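Local atomic coordinates of uracil-dna glycosylase (Deinococcus radiodurans, PDB entry 4UQM), a protein that is a DNA-binding member of the uracil-DNA glycosylase superfamily, an alpha/beta fold built on a four-stranded parallel sheet. Residues 112-117 / 217-222; 131-136 / 236-241; 177-182 / 226-231. The protein carries 1 engineered substitution. One frame throughout, in Å; residues are numbered along the deposited sequence.

Contact 1: 112-117 / 217-222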
loop_
_atom_site.group_PDB
_atom_site.type_symbol
_atom_site.label_atom_id
_atom_site.label_comp_id
_atom_site.label_asym_id
_atom_site.label_seq_id
_atom_site.Cartn_x
_atom_site.Cartn_y
_atom_site.Cartn_z
ATOM N N TYR A 112 10.723 8.675 6.074
ATOM C CA TYR A 112 10.919 10.093 6.473
ATOM C C TYR A 112 12.348 10.588 6.179
ATOM O O TYR A 112 12.531 11.732 5.727
ATOM C CB TYR A 112 10.580 10.308 7.932
ATOM C CG TYR A 112 9.102 10.280 8.321
ATOM C CD1 TYR A 112 8.074 10.199 7.361
ATOM C CD2 TYR A 112 8.722 10.286 9.661
ATOM C CE1 TYR A 112 6.767 10.182 7.720
ATOM C CE2 TYR A 112 7.381 10.269 10.045
ATOM C CZ TYR A 112 6.396 10.224 9.071
ATOM O OH TYR A 112 5.087 10.198 9.449
ATOM N N LYS A 113 13.356 9.746 6.397
ATOM C CA LYS A 113 14.763 10.128 6.116
ATOM C C LYS A 113 14.933 10.390 4.639
ATOM O O LYS A 113 15.558 11.386 4.230
ATOM C CB LYS A 113 15.775 9.040 6.585
ATOM C CG LYS A 113 15.982 8.956 8.085
ATOM C CD LYS A 113 16.923 7.811 8.489
ATOM C CE LYS A 113 16.388 7.001 9.643
ATOM N NZ LYS A 113 17.264 5.861 10.030
ATOM N N GLU A 114 14.389 9.512 3.808
ATOM C CA GLU A 114 14.508 9.652 2.386
ATOM C C GLU A 114 13.733 10.898 1.877
ATOM O O GLU A 114 14.242 11.667 1.033
ATOM C CB GLU A 114 14.056 8.370 1.689
ATOM C CG GLU A 114 14.161 8.426 0.172
ATOM C CD GLU A 114 15.566 8.470 -0.365
ATOM O OE1 GLU A 114 16.517 8.133 0.368
ATOM O OE2 GLU A 114 15.714 8.820 -1.580
ATOM N N LEU A 115 12.519 11.114 2.381
ATOM C CA LEU A 115 11.738 12.348 2.074
ATOM C C LEU A 115 12.484 13.614 2.447
ATOM O O LEU A 115 12.481 14.573 1.686
ATOM C CB LEU A 115 10.403 12.296 2.818
ATOM C CG LEU A 115 9.272 11.578 2.093
ATOM C CD1 LEU A 115 8.125 11.294 3.040
ATOM C CD2 LEU A 115 8.774 12.420 0.894
ATOM N N THR A 116 13.144 13.604 3.606
ATOM C CA THR A 116 13.899 14.763 4.080
ATOM C C THR A 116 15.004 15.105 3.078
ATOM O O THR A 116 15.214 16.280 2.802
ATOM C CB THR A 116 14.462 14.487 5.481
ATOM O OG1 THR A 116 13.364 14.352 6.389
ATOM C CG2 THR A 116 15.384 15.631 5.988
ATOM N N GLU A 117 15.636 14.109 2.461
ATOM C CA GLU A 117 16.661 14.378 1.488
ATOM C C GLU A 117 16.112 14.634 0.090
ATOM O O GLU A 117 16.713 15.389 -0.658
ATOM C CB GLU A 117 17.653 13.221 1.440
ATOM C CG GLU A 117 18.387 12.966 2.736
ATOM C CD GLU A 117 19.042 14.204 3.357
ATOM O OE1 GLU A 117 19.852 14.878 2.690
ATOM O OE2 GLU A 117 18.721 14.534 4.536
ATOM N N GLY A 217 18.437 6.787 -1.197
ATOM C CA GLY A 217 19.033 7.403 -2.414
ATOM C C GLY A 217 18.271 7.137 -3.701
ATOM O O GLY A 217 18.633 7.661 -4.786
ATOM N N THR A 218 17.148 6.413 -3.622
ATOM C CA THR A 218 16.401 6.088 -4.812
ATOM C C THR A 218 15.410 7.199 -5.226
ATOM O O THR A 218 14.856 7.155 -6.332
ATOM C CB THR A 218 15.663 4.755 -4.660
ATOM O OG1 THR A 218 14.803 4.798 -3.514
ATOM C CG2 THR A 218 16.706 3.620 -4.520
ATOM N N ARG A 219 15.216 8.194 -4.363
ATOM C CA ARG A 219 14.419 9.405 -4.719
ATOM C C ARG A 219 13.062 9.137 -5.332
ATOM O O ARG A 219 12.714 9.726 -6.329
ATOM C CB ARG A 219 15.257 10.270 -5.661
ATOM C CG ARG A 219 16.534 10.746 -4.998
ATOM C CD ARG A 219 17.128 11.985 -5.679
ATOM N NE ARG A 219 16.301 13.153 -5.340
ATOM C CZ ARG A 219 16.383 14.389 -5.800
ATOM N NH1 ARG A 219 17.331 14.765 -6.646
ATOM N NH2 ARG A 219 15.489 15.274 -5.375
ATOM N N PRO A 220 12.258 8.283 -4.707
ATOM C CA PRO A 220 11.013 7.901 -5.361
ATOM C C PRO A 220 9.978 9.058 -5.343
ATOM O O PRO A 220 9.082 9.105 -6.172
ATOM C CB PRO A 220 10.558 6.714 -4.528
ATOM C CG PRO A 220 11.115 6.976 -3.165
ATOM C CD PRO A 220 12.453 7.577 -3.421
ATOM N N PHE A 221 10.077 9.928 -4.354
ATOM C CA PHE A 221 9.041 10.956 -4.079
ATOM C C PHE A 221 9.144 12.086 -5.116
ATOM O O PHE A 221 8.131 12.495 -5.740
ATOM C CB PHE A 221 9.129 11.423 -2.629
ATOM C CG PHE A 221 9.140 10.286 -1.638
ATOM C CD1 PHE A 221 7.977 9.526 -1.398
ATOM C CD2 PHE A 221 10.317 9.916 -1.025
ATOM C CE1 PHE A 221 7.986 8.440 -0.536
ATOM C CE2 PHE A 221 10.325 8.814 -0.134
ATOM C CZ PHE A 221 9.157 8.077 0.067
ATOM N N SER A 222 10.373 12.511 -5.390
ATOM C CA SER A 222 10.593 13.490 -6.429
ATOM C C SER A 222 10.363 12.906 -7.820
ATOM O O SER A 222 9.800 13.573 -8.684
ATOM C CB SER A 222 11.977 14.115 -6.328
ATOM O OG SER A 222 12.968 13.140 -6.479
#

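Contact 2: 131-136 / 236-241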
loop_
_atom_site.group_PDB
_atom_site.type_symbol
_atom_site.label_atom_id
_atom_site.label_comp_id
_atom_site.label_asym_id
_atom_site.label_seq_id
_atom_site.Cartn_x
_atom_site.Cartn_y
_atom_site.Cartn_z
ATOM N N ARG A 131 -2.913 9.242 6.541
ATOM C CA ARG A 131 -4.229 9.412 5.932
ATOM C C ARG A 131 -4.231 10.568 4.924
ATOM O O ARG A 131 -4.923 10.500 3.883
ATOM C CB ARG A 131 -5.302 9.645 6.988
ATOM C CG ARG A 131 -6.703 9.872 6.432
ATOM C CD ARG A 131 -7.710 10.196 7.501
ATOM N NE ARG A 131 -7.505 11.473 8.258
ATOM C CZ ARG A 131 -8.070 11.806 9.436
ATOM N NH1 ARG A 131 -8.890 10.986 10.070
ATOM N NH2 ARG A 131 -7.794 12.992 10.001
ATOM N N SER A 132 -3.477 11.617 5.218
ATOM C CA SER A 132 -3.466 12.797 4.324
ATOM C C SER A 132 -2.808 12.511 2.980
ATOM O O SER A 132 -3.068 13.248 2.018
ATOM C CB SER A 132 -2.861 14.034 4.990
ATOM O OG SER A 132 -1.495 13.823 5.241
ATOM N N TRP A 133 -2.026 11.458 2.873
ATOM C CA TRP A 133 -1.530 11.005 1.571
ATOM C C TRP A 133 -2.634 10.233 0.821
ATOM O O TRP A 133 -2.876 10.442 -0.356
ATOM C CB TRP A 133 -0.312 10.084 1.697
ATOM C CG TRP A 133 0.963 10.735 2.143
ATOM C CD1 TRP A 133 1.211 12.064 2.314
ATOM C CD2 TRP A 133 2.181 10.058 2.474
ATOM N NE1 TRP A 133 2.502 12.246 2.753
ATOM C CE2 TRP A 133 3.128 11.030 2.808
ATOM C CE3 TRP A 133 2.582 8.723 2.429
ATOM C CZ2 TRP A 133 4.416 10.703 3.213
ATOM C CZ3 TRP A 133 3.891 8.411 2.782
ATOM C CH2 TRP A 133 4.788 9.388 3.166
ATOM N N ALA A 134 -3.331 9.360 1.563
ATOM C CA ALA A 134 -4.441 8.584 0.948
ATOM C C ALA A 134 -5.510 9.510 0.388
ATOM O O ALA A 134 -6.103 9.254 -0.674
ATOM C CB ALA A 134 -5.040 7.644 1.964
ATOM N N GLU A 135 -5.754 10.601 1.106
ATOM C CA GLU A 135 -6.766 11.562 0.667
ATOM C C GLU A 135 -6.394 12.323 -0.615
ATOM O O GLU A 135 -7.281 12.966 -1.212
ATOM C CB GLU A 135 -7.002 12.556 1.786
ATOM C CG GLU A 135 -7.694 11.943 3.001
ATOM C CD GLU A 135 -7.736 12.838 4.257
ATOM O OE1 GLU A 135 -6.933 13.776 4.428
ATOM O OE2 GLU A 135 -8.575 12.547 5.121
ATOM N N GLN A 136 -5.102 12.314 -0.967
ATOM C CA GLN A 136 -4.607 12.940 -2.217
ATOM C C GLN A 136 -4.463 11.983 -3.362
ATOM O O GLN A 136 -3.882 12.338 -4.357
ATOM C CB GLN A 136 -3.257 13.564 -1.962
ATOM C CG GLN A 136 -3.243 14.720 -1.013
ATOM C CD GLN A 136 -1.767 15.127 -0.892
ATOM O OE1 GLN A 136 -1.227 15.660 -1.879
ATOM N NE2 GLN A 136 -1.125 14.912 0.245
ATOM N N VAL A 236 1.990 15.204 -5.686
ATOM C CA VAL A 236 1.607 14.912 -4.312
ATOM C C VAL A 236 2.260 15.904 -3.364
ATOM O O VAL A 236 3.423 16.255 -3.485
ATOM C CB VAL A 236 2.091 13.483 -3.905
ATOM C CG1 VAL A 236 1.824 13.183 -2.419
ATOM C CG2 VAL A 236 1.426 12.420 -4.776
ATOM N N GLU A 237 1.483 16.367 -2.386
ATOM C CA GLU A 237 2.043 17.095 -1.277
ATOM C C GLU A 237 2.501 16.095 -0.223
ATOM O O GLU A 237 1.679 15.521 0.507
ATOM C CB GLU A 237 0.987 18.004 -0.685
ATOM C CG GLU A 237 1.431 18.704 0.586
ATOM C CD GLU A 237 2.578 19.617 0.322
ATOM O OE1 GLU A 237 2.355 20.701 -0.239
ATOM O OE2 GLU A 237 3.720 19.230 0.574
ATOM N N TRP A 238 3.795 15.788 -0.228
ATOM C CA TRP A 238 4.318 14.787 0.667
ATOM C C TRP A 238 4.380 15.260 2.126
ATOM O O TRP A 238 4.365 14.441 3.049
ATOM C CB TRP A 238 5.704 14.285 0.196
ATOM C CG TRP A 238 5.677 13.573 -1.139
ATOM C CD1 TRP A 238 6.156 14.043 -2.336
ATOM C CD2 TRP A 238 5.154 12.261 -1.403
ATOM N NE1 TRP A 238 5.954 13.100 -3.321
ATOM C CE2 TRP A 238 5.354 11.993 -2.772
ATOM C CE3 TRP A 238 4.579 11.279 -0.596
ATOM C CZ2 TRP A 238 4.933 10.797 -3.368
ATOM C CZ3 TRP A 238 4.178 10.091 -1.195
ATOM C CH2 TRP A 238 4.353 9.864 -2.561
ATOM N N GLN A 239 4.470 16.566 2.365
ATOM C CA GLN A 239 4.459 17.057 3.747
ATOM C C GLN A 239 3.217 16.629 4.475
ATOM O O GLN A 239 2.138 16.727 3.941
ATOM C CB GLN A 239 4.545 18.585 3.773
ATOM C CG GLN A 239 4.666 19.160 5.191
ATOM C CD GLN A 239 5.925 18.645 5.886
ATOM O OE1 GLN A 239 7.046 18.924 5.434
ATOM N NE2 GLN A 239 5.756 17.903 6.958
ATOM N N LEU A 240 3.413 16.075 5.682
ATOM C CA LEU A 240 2.362 15.674 6.593
ATOM C C LEU A 240 2.103 16.760 7.602
ATOM O O LEU A 240 3.007 17.553 7.886
ATOM C CB LEU A 240 2.797 14.408 7.297
ATOM C CG LEU A 240 2.950 13.213 6.372
ATOM C CD1 LEU A 240 3.876 12.202 7.018
ATOM C CD2 LEU A 240 1.618 12.575 5.977
ATOM N N PRO A 241 0.884 16.805 8.178
ATOM C CA PRO A 241 0.634 17.761 9.260
ATOM C C PRO A 241 1.546 17.558 10.449
ATOM O O PRO A 241 1.891 16.413 10.760
ATOM C CB PRO A 241 -0.826 17.538 9.630
ATOM C CG PRO A 241 -1.308 16.443 8.837
ATOM C CD PRO A 241 -0.253 15.924 7.935
HETATM O O HOH W 1 -0.201 15.187 3.202
#

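Contact 3: 177-182 / 226-231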
loop_
_atom_site.group_PDB
_atom_site.type_symbol
_atom_site.label_atom_id
_atom_site.label_comp_id
_atom_site.label_asym_id
_atom_site.label_seq_id
_atom_site.Cartn_x
_atom_site.Cartn_y
_atom_site.Cartn_z
ATOM N N ARG A 177 -2.192 8.764 -16.331
ATOM C CA ARG A 177 -0.984 8.328 -15.659
ATOM C C ARG A 177 -1.159 8.017 -14.171
ATOM O O ARG A 177 -1.636 8.827 -13.361
ATOM C CB ARG A 177 0.116 9.396 -15.775
ATOM C CG ARG A 177 1.369 9.041 -14.984
ATOM C CD ARG A 177 2.566 9.794 -15.470
ATOM N NE ARG A 177 3.062 9.320 -16.781
ATOM C CZ ARG A 177 4.157 9.782 -17.360
ATOM N NH1 ARG A 177 4.795 10.851 -16.864
ATOM N NH2 ARG A 177 4.587 9.247 -18.499
ATOM N N VAL A 178 -0.693 6.846 -13.795
ATOM C CA VAL A 178 -0.479 6.442 -12.429
ATOM C C VAL A 178 0.994 6.102 -12.260
ATOM O O VAL A 178 1.620 5.435 -13.124
ATOM C CB VAL A 178 -1.359 5.231 -12.071
ATOM C CG1 VAL A 178 -1.052 4.745 -10.707
ATOM C CG2 VAL A 178 -2.827 5.633 -12.170
ATOM N N VAL A 179 1.556 6.554 -11.156
ATOM C CA VAL A 179 2.898 6.142 -10.753
ATOM C C VAL A 179 2.803 5.010 -9.765
ATOM O O VAL A 179 2.200 5.155 -8.685
ATOM C CB VAL A 179 3.685 7.339 -10.182
ATOM C CG1 VAL A 179 5.102 6.918 -9.764
ATOM C CG2 VAL A 179 3.708 8.563 -11.114
ATOM N N PHE A 180 3.407 3.892 -10.094
ATOM C CA PHE A 180 3.492 2.741 -9.236
ATOM C C PHE A 180 4.856 2.691 -8.596
ATOM O O PHE A 180 5.870 2.618 -9.314
ATOM C CB PHE A 180 3.290 1.455 -10.053
ATOM C CG PHE A 180 1.923 1.316 -10.722
ATOM C CD1 PHE A 180 1.598 2.012 -11.882
ATOM C CD2 PHE A 180 0.979 0.451 -10.190
ATOM C CE1 PHE A 180 0.384 1.808 -12.508
ATOM C CE2 PHE A 180 -0.277 0.257 -10.797
ATOM C CZ PHE A 180 -0.566 0.956 -11.954
ATOM N N ILE A 181 4.877 2.692 -7.273
ATOM C CA ILE A 181 6.112 2.598 -6.478
ATOM C C ILE A 181 6.132 1.230 -5.808
ATOM O O ILE A 181 5.322 0.936 -4.955
ATOM C CB ILE A 181 6.191 3.719 -5.388
ATOM C CG1 ILE A 181 6.061 5.110 -6.033
ATOM C CG2 ILE A 181 7.445 3.571 -4.531
ATOM C CD1 ILE A 181 5.942 6.202 -4.966
ATOM N N LEU A 182 7.095 0.389 -6.243
ATOM C CA LEU A 182 7.164 -1.019 -5.803
ATOM C C LEU A 182 8.338 -1.107 -4.855
ATOM O O LEU A 182 9.515 -1.014 -5.280
ATOM C CB LEU A 182 7.323 -1.926 -7.025
ATOM C CG LEU A 182 6.264 -1.705 -8.131
ATOM C CD1 LEU A 182 6.515 -2.697 -9.278
ATOM C CD2 LEU A 182 4.844 -1.830 -7.589
ATOM N N GLU A 226 7.690 14.420 -10.523
ATOM C CA GLU A 226 8.087 14.839 -11.858
ATOM C C GLU A 226 7.247 14.115 -12.930
ATOM O O GLU A 226 6.760 14.739 -13.867
ATOM C CB GLU A 226 9.581 14.611 -12.035
ATOM C CG GLU A 226 10.122 14.974 -13.418
ATOM C CD GLU A 226 11.636 14.828 -13.538
ATOM O OE1 GLU A 226 12.287 14.434 -12.517
ATOM O OE2 GLU A 226 12.183 15.130 -14.633
ATOM N N ALA A 227 7.031 12.811 -12.740
ATOM C CA ALA A 227 6.187 12.062 -13.665
ATOM C C ALA A 227 4.741 12.584 -13.688
ATOM O O ALA A 227 4.107 12.676 -14.751
ATOM C CB ALA A 227 6.214 10.569 -13.336
ATOM N N LEU A 228 4.171 12.835 -12.507
ATOM C CA LEU A 228 2.803 13.367 -12.455
ATOM C C LEU A 228 2.729 14.690 -13.190
ATOM O O LEU A 228 1.837 14.910 -14.005
ATOM C CB LEU A 228 2.323 13.518 -11.029
ATOM C CG LEU A 228 2.105 12.188 -10.283
ATOM C CD1 LEU A 228 1.935 12.391 -8.789
ATOM C CD2 LEU A 228 0.929 11.442 -10.902
ATOM N N GLU A 229 3.697 15.566 -12.912
ATOM C CA GLU A 229 3.665 16.896 -13.504
ATOM C C GLU A 229 3.785 16.843 -15.008
ATOM O O GLU A 229 3.061 17.565 -15.712
ATOM C CB GLU A 229 4.785 17.718 -12.913
ATOM C CG GLU A 229 4.481 18.151 -11.507
ATOM C CD GLU A 229 5.722 18.594 -10.732
ATOM O OE1 GLU A 229 6.784 18.707 -11.331
ATOM O OE2 GLU A 229 5.685 18.714 -9.497
ATOM N N LYS A 230 4.637 15.971 -15.520
ATOM C CA LYS A 230 4.797 15.853 -16.978
ATOM C C LYS A 230 3.534 15.341 -17.684
ATOM O O LYS A 230 3.337 15.625 -18.867
ATOM C CB LYS A 230 5.992 14.972 -17.344
ATOM C CG LYS A 230 7.335 15.479 -16.830
ATOM C CD LYS A 230 7.888 16.703 -17.529
ATOM C CE LYS A 230 9.137 17.206 -16.801
ATOM N NZ LYS A 230 10.209 16.147 -16.754
ATOM N N ALA A 231 2.683 14.611 -16.942
ATOM C CA ALA A 231 1.382 14.157 -17.448
ATOM C C ALA A 231 0.206 15.111 -17.178
ATOM O O ALA A 231 -0.936 14.789 -17.464
ATOM C CB ALA A 231 1.075 12.759 -16.897
#

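Contact 1: 112-117 / 217-222
Glu114, on the helix 106-118, reaches across to the loop 217-219 and to Pro220 and Phe221 at the start of helix 220-230, a worked example of one carboxylate gripping two backbone N-H groups just ahead of a helix. Its CB lies 4.2 Å from CE2 of Phe221, and CG, set anti to the backbone nitrogen (chi1 -179°), comes closer to the same ring edge while also nearing CD of Pro220. A bend at the next bond then turns the carboxylate onto the loop backbone. There OE1 accepts an almost straight bond from Gly217 N at 2.8 Å, with an N-H...O angle of 172°, on its syn side. OE2 is met on its anti side by Arg219 N at 2.9 Å, in a more bent bond. Both donors stand about 30° out of the carboxylate plane, and between them they hold it against rotation.

Arg219 is the N-cap residue of the helix 220-230, which follows strand 200-204 of the parallel sheet in this alpha/beta fold, so one of the two bonds falls on the N-cap and the other on the loop before it. The side chain of Arg219 turns the other way, to a salt bridge with Asp118, which also bonds Ser222 OG. The positive end of the helix dipole probably favours the negative charge of Glu114 and Asp118.

One residue on, Leu115 presses CD2 over one face of the Phe221 ring, 3.7 Å from the centroid, in a CH-pi contact; Leu115 CD2 is 3.3 Å from Phe221 CG. Pro220 CG lies over the opposite face, 3.6 Å from the ring plane, and Trp238 also packs edge-to-face with Phe221. The neighbouring Lys113 packs on a sugar of the bound DNA.

Contact 2: 131-136 / 236-241
Trp133 is overlapped on both faces by the tail residues Trp238 and Leu240: the edge of Trp238 meets one face in an edge-to-face aromatic pair, and Leu240 makes a CH-pi contact on the other. The tail 236-241 follows the last helix of the alpha/beta fold without regular structure of its own, and packs against the short helix 131-134. The two indoles stand at 88°, with six-membered centroids 5.1 Å apart, and Trp238 CE3 comes down over the middle of the Trp133 ring system. Leu240 CD2 sits over the opposite face, 3.8 Å from the centroid of the five-membered ring. The rim is engaged too: Trp133 NE1 donates to Trp238 O at 2.9 Å. The oxygen lies near the indole plane, whereas the donor stands above the carbonyl plane.

Gln136 plays the polar counterpart. Its chain is extended beyond CG, and the amide meets the Glu237 backbone with both ends: OE1 accepts from Glu237 N at 2.8 Å on an in-plane lone pair, while NE2 gives a nearly straight bond (175°) to Glu237 O. This two-point grip fixes which way the amide is flipped. NE2 donates as well to Ser132 O at 3.1 Å, one turn back. A water joins the segments further along, bonded to Ser132 OG at 2.8 Å and donating to Gln239 O at 2.9 Å.

Contact 3: 177-182 / 226-231
Two torsions carry the Arg177 side chain to the end of the helix 220-230: CG lies opposite the backbone nitrogen (chi1 175°), carrying the chain on toward Ala231, and a turn at chi3 (-72°) then swings the guanidinium toward the helix backbone. At Val179, two residues on, the rotamer places CG2 opposite the carbonyl carbon, and this is the branch that meets the helix.

The aliphatic part of Arg177 runs alongside Ala231, whose CB lies 3.7 Å from Arg177 CB and 3.6 Å from Arg177 CD. At the tip, Arg177 NH1 donates to Ala227 O at 2.9 Å, with an N-H...O angle of 160°. The oxygen sits at the guanidinium edge, near its plane, although the donor is tilted from the carbonyl plane. Deeper in, Val179 CG2 touches Ala227 CB at 3.9 Å and Leu228 CD2 at 4.0 Å, a small apolar layer.

This is helix-on-sheet packing of an alpha/beta fold, the helix lying against the parallel strands 77-81, 179-183 and 200-204: Leu228 also touches Val77, and Ala227 touches Val200. Arg177 NE is occupied by Asn198 O, so the guanidinium ties the loop leading into strand 200-204 to the helix as well.

Ala227 O accepts a second bond, from Ala231 N, and its two donors arrive from opposite faces of the carbonyl plane. The arginine thus adds to the last turn of helical bonding without replacing it, and its positive charge, near the carboxyl end of a helix, probably interacts favourably with the carbonyls gathered there.

Followed from the N terminus, the chain lays down the first halves of all three contacts before any closes: 112-117 on helix 106-118, then 131-136 around the short helix 131-134, and lastly, on strand 179-183, segment 177-182. Segment 217-222 then closes contact 1, 226-231 closes contact 3 and 236-241 closes contact 2. Contact 1 therefore crosses both others, whereas contact 3 lies wholly within the span of contact 2. Contacts 1 and 3 use the two ends of helix 220-230, fastening it to helix 106-118 and to the sheet. Contact 2 adds the tail, whose Trp238 packs on Leu115 of contact 1 and whose Val236 touches Leu228 of contact 3.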